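Local coordinates for foldase protein PrsA (Streptococcus pneumoniae, PDB 5TVL) that probably assists the folding of secreted proteins after their export across the membrane, as a lipoprotein of the peptidyl-prolyl cis-trans isomerase class, at residues G250-L253 with Q254-N257; Q266-F269 with T270-I273. One frame throughout, in Å; residues are numbered along the deposited sequence.

Contact 1 (G250-L253 with Q254-N257)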
loop_
_atom_site.group_PDB
_atom_site.type_symbol
_atom_site.label_atom_id
_atom_site.label_comp_id
_atom_site.label_asym_id
_atom_site.label_seq_id
_atom_site.Cartn_x
_atom_site.Cartn_y
_atom_site.Cartn_z
ATOM N N GLY A 250 -5.345 -14.920 13.832
ATOM C CA GLY A 250 -6.153 -16.142 13.794
ATOM C C GLY A 250 -5.433 -17.384 14.293
ATOM O O GLY A 250 -6.024 -18.200 15.002
ATOM N N LYS A 251 -4.158 -17.524 13.923
ATOM C CA LYS A 251 -3.312 -18.615 14.419
ATOM C C LYS A 251 -3.109 -18.509 15.924
ATOM O O LYS A 251 -3.275 -19.490 16.646
ATOM C CB LYS A 251 -1.946 -18.630 13.715
ATOM C CG LYS A 251 -1.990 -19.132 12.280
ATOM C CD LYS A 251 -2.033 -20.650 12.194
ATOM C CE LYS A 251 -2.040 -21.114 10.745
ATOM N NZ LYS A 251 -1.968 -22.596 10.623
ATOM N N GLU A 252 -2.762 -17.311 16.386
ATOM C CA GLU A 252 -2.510 -17.073 17.810
ATOM C C GLU A 252 -3.773 -17.263 18.668
ATOM O O GLU A 252 -3.695 -17.815 19.769
ATOM C CB GLU A 252 -1.903 -15.676 18.032
ATOM C CG GLU A 252 -1.055 -15.567 19.288
ATOM C CD GLU A 252 0.169 -16.466 19.242
ATOM O OE1 GLU A 252 1.123 -16.146 18.504
ATOM O OE2 GLU A 252 0.166 -17.504 19.938
ATOM N N LEU A 253 -4.923 -16.821 18.158
ATOM C CA LEU A 253 -6.211 -17.042 18.830
ATOM C C LEU A 253 -6.595 -18.528 18.865
ATOM O O LEU A 253 -7.112 -19.005 19.873
ATOM C CB LEU A 253 -7.320 -16.211 18.171
ATOM C CG LEU A 253 -7.198 -14.689 18.328
ATOM C CD1 LEU A 253 -8.024 -13.964 17.278
ATOM C CD2 LEU A 253 -7.608 -14.232 19.717
ATOM N N GLN A 254 -6.340 -19.245 17.770
ATOM C CA GLN A 254 -6.520 -20.713 17.723
ATOM C C GLN A 254 -5.642 -21.457 18.735
ATOM O O GLN A 254 -6.064 -22.476 19.287
ATOM C CB GLN A 254 -6.235 -21.265 16.316
ATOM C CG GLN A 254 -7.362 -21.066 15.310
ATOM C CD GLN A 254 -6.910 -21.262 13.870
ATOM O OE1 GLN A 254 -5.964 -22.002 13.594
ATOM N NE2 GLN A 254 -7.590 -20.597 12.943
ATOM N N ALA A 255 -4.427 -20.951 18.954
ATOM C CA ALA A 255 -3.487 -21.523 19.928
ATOM C C ALA A 255 -3.936 -21.326 21.380
ATOM O O ALA A 255 -3.630 -22.153 22.241
ATOM C CB ALA A 255 -2.096 -20.934 19.728
ATOM N N ALA A 256 -4.652 -20.234 21.644
ATOM C CA ALA A 256 -5.215 -19.962 22.973
ATOM C C ALA A 256 -6.381 -20.886 23.357
ATOM O O ALA A 256 -6.728 -20.963 24.538
ATOM C CB ALA A 256 -5.657 -18.507 23.068
ATOM N N ASN A 257 -6.984 -21.562 22.371
ATOM C CA ASN A 257 -8.145 -22.439 22.578
ATOM C C ASN A 257 -9.271 -21.664 23.263
ATOM O O ASN A 257 -9.583 -21.877 24.439
ATOM C CB ASN A 257 -7.767 -23.712 23.352
ATOM C CG ASN A 257 -8.898 -24.735 23.383
ATOM O OD1 ASN A 257 -9.472 -25.071 22.346
ATOM N ND2 ASN A 257 -9.228 -25.230 24.574
#
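Gln254 folds back along its helix over the carbonyl of Gly250, one turn earlier. Its first torsion (chi1 -78°) sets CG beside the backbone N, and the chain then runs extended toward the N-terminal end of the helix, with Gln254 CG 3.2 Å from Gly250 O. The amide therefore ends alongside the glycine, and its NE2 is hydrogen-bonded to Tyr272 O. The same Gly250 O accepts the main-chain bond from Gln254 N at 3.0 Å. Lys251 also reaches backward, and the two chains pass loosely, Lys251 CD lying 4.4 Å from Gln254 OE1. Glu252 behaves differently: CG is anti to the backbone N (chi1 -154°) and the chain bends at the next bond, bringing OE2 within 4.1 Å of Ala255 CB while OE1 bonds to Tyr44 OH on helix 25-44. The side chain of Leu253 packs on Ile258. Beneath these side chains, Ala255 N donates to Lys251 O at 3.0 Å. Ala256 N, in contrast, is shared between Glu252 O at 3.2 Å and, weakly, Leu253 O at 3.3 Å. Asn257 then adopts positive phi, the first residue to leave the helical conformation. The passage from i to i-4 bonds toward weak i to i-3 ones, followed by a residue of positive phi, is typical of the C-terminal end of an alpha-helix, here helix 242-255.

Contact 2 (Q266-F269 with T270-I273); sequences QNIF and TQYI
Two backbone N-H groups converge on Phe269 O. Ile273 N gives the stronger bond, at 2.7 Å and nearly along the C=O axis, while Tyr272 N adds a weak one at 3.2 Å. Closing this turn carries Ile273 back beside Phe269: the two side chains run next to each other and point the same way, with Phe269 CD1 and Ile273 CD1 4.1 Å apart. In each, the branch leading there (Ile273 chi1 -54°) lies beside its own backbone N. The side chain of Phe269 also packs on Leu32 and Thr35 of helix 25-44, Val260, and Ile5 of the third subunit. One turn earlier the side chain of Thr270 does the bonding. OG1, turned back beside the backbone N, donates to Gln266 O at 2.8 Å from 30° off the carbonyl plane, and Thr270 N binds Asn267 O only weakly. Gln271 reaches back likewise, its NE2 making a weak bond of 3.5 Å to Ile268 O, while its CG rests over one face of the Tyr272 ring, toward the rim. With one sound i to i-4 backbone bond, at Phe269 O, and weak i to i-3 ones, this chemistry is consistent with a short, weakly bonded helix whose carbonyls are partly met by side-chain donors.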
loop_
_atom_site.group_PDB
_atom_site.type_symbol
_atom_site.label_atom_id
_atom_site.label_comp_id
_atom_site.label_asym_id
_atom_site.label_seq_id
_atom_site.Cartn_x
_atom_site.Cartn_y
_atom_site.Cartn_z
ATOM N N GLN A 266 -20.428 -15.237 18.607
ATOM C CA GLN A 266 -19.894 -16.394 17.860
ATOM C C GLN A 266 -19.480 -16.076 16.416
ATOM O O GLN A 266 -18.464 -16.589 15.939
ATOM C CB GLN A 266 -20.914 -17.548 17.867
ATOM C CG GLN A 266 -20.407 -18.883 17.323
ATOM C CD GLN A 266 -19.272 -19.471 18.143
ATOM O OE1 GLN A 266 -19.325 -19.495 19.372
ATOM N NE2 GLN A 266 -18.238 -19.957 17.464
ATOM N N ASN A 267 -20.260 -15.234 15.737
ATOM C CA ASN A 267 -20.008 -14.887 14.327
ATOM C C ASN A 267 -18.771 -14.009 14.109
ATOM O O ASN A 267 -18.073 -14.184 13.105
ATOM C CB ASN A 267 -21.232 -14.205 13.693
ATOM C CG ASN A 267 -22.426 -15.141 13.544
ATOM O OD1 ASN A 267 -22.317 -16.357 13.724
ATOM N ND2 ASN A 267 -23.579 -14.570 13.207
ATOM N N ILE A 268 -18.495 -13.078 15.027
ATOM C CA ILE A 268 -17.325 -12.192 14.887
ATOM C C ILE A 268 -15.996 -12.926 15.131
ATOM O O ILE A 268 -14.952 -12.479 14.660
ATOM C CB ILE A 268 -17.437 -10.913 15.768
ATOM C CG1 ILE A 268 -16.656 -9.755 15.131
ATOM C CG2 ILE A 268 -16.963 -11.151 17.200
ATOM C CD1 ILE A 268 -16.834 -8.428 15.838
ATOM N N PHE A 269 -16.052 -14.037 15.869
ATOM C CA PHE A 269 -14.897 -14.928 16.063
ATOM C C PHE A 269 -14.712 -15.971 14.950
ATOM O O PHE A 269 -13.656 -16.596 14.881
ATOM C CB PHE A 269 -14.983 -15.646 17.423
ATOM C CG PHE A 269 -14.561 -14.794 18.588
ATOM C CD1 PHE A 269 -13.222 -14.718 18.963
ATOM C CD2 PHE A 269 -15.501 -14.073 19.320
ATOM C CE1 PHE A 269 -12.829 -13.935 20.039
ATOM C CE2 PHE A 269 -15.117 -13.289 20.396
ATOM C CZ PHE A 269 -13.781 -13.221 20.755
ATOM N N THR A 270 -15.719 -16.164 14.096
ATOM C CA THR A 270 -15.677 -17.197 13.048
ATOM C C THR A 270 -14.621 -16.915 11.969
ATOM O O THR A 270 -14.042 -17.855 11.415
ATOM C CB THR A 270 -17.062 -17.394 12.382
ATOM O OG1 THR A 270 -18.062 -17.564 13.392
ATOM C CG2 THR A 270 -17.074 -18.621 11.473
ATOM N N GLN A 271 -14.377 -15.638 11.674
ATOM C CA GLN A 271 -13.286 -15.245 10.760
ATOM C C GLN A 271 -11.893 -15.704 11.223
ATOM O O GLN A 271 -11.029 -15.975 10.390
ATOM C CB GLN A 271 -13.278 -13.727 10.512
ATOM C CG GLN A 271 -12.988 -12.857 11.731
ATOM C CD GLN A 271 -12.859 -11.383 11.384
ATOM O OE1 GLN A 271 -12.187 -11.017 10.418
ATOM N NE2 GLN A 271 -13.494 -10.526 12.181
ATOM N N TYR A 272 -11.687 -15.778 12.541
ATOM C CA TYR A 272 -10.432 -16.267 13.125
ATOM C C TYR A 272 -10.499 -17.749 13.481
ATOM O O TYR A 272 -9.646 -18.528 13.051
ATOM C CB TYR A 272 -10.076 -15.462 14.373
ATOM C CG TYR A 272 -9.766 -14.012 14.085
ATOM C CD1 TYR A 272 -8.713 -13.660 13.238
ATOM C CD2 TYR A 272 -10.516 -12.989 14.662
ATOM C CE1 TYR A 272 -8.424 -12.330 12.969
ATOM C CE2 TYR A 272 -10.232 -11.657 14.398
ATOM C CZ TYR A 272 -9.187 -11.332 13.555
ATOM O OH TYR A 272 -8.909 -10.013 13.299
ATOM N N ILE A 273 -11.508 -18.120 14.270
ATOM C CA ILE A 273 -11.707 -19.503 14.727
ATOM C C ILE A 273 -12.805 -20.176 13.894
ATOM O O ILE A 273 -13.991 -20.183 14.236
ATOM C CB ILE A 273 -12.056 -19.561 16.238
ATOM C CG1 ILE A 273 -10.997 -18.821 17.072
ATOM C CG2 ILE A 273 -12.180 -21.012 16.710
ATOM C CD1 ILE A 273 -11.479 -18.407 18.447
#

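In the fold
Both contacts are partly buried and lie in series near the end of the modelled chain, and both touch helix 25-44. Contact 1 closes helix 242-255 with mainly regular backbone bonding and an exposed Gln254; contact 2 holds a short, weakly bonded helix whose Phe269 is buried, and it also meets two other subunits. Tyr272 joins them. Its ring packs on Leu253, with Leu253 CD1 3.6 Å from Tyr272 CG, and Gly250 CA comes equally near Tyr272 CD1. The hydrogen bond from Gln254 NE2 to Tyr272 O lies beside this packing. The glycine and leucine side of residues 250-253 thus receives residues 270-273, the last modelled part of the chain.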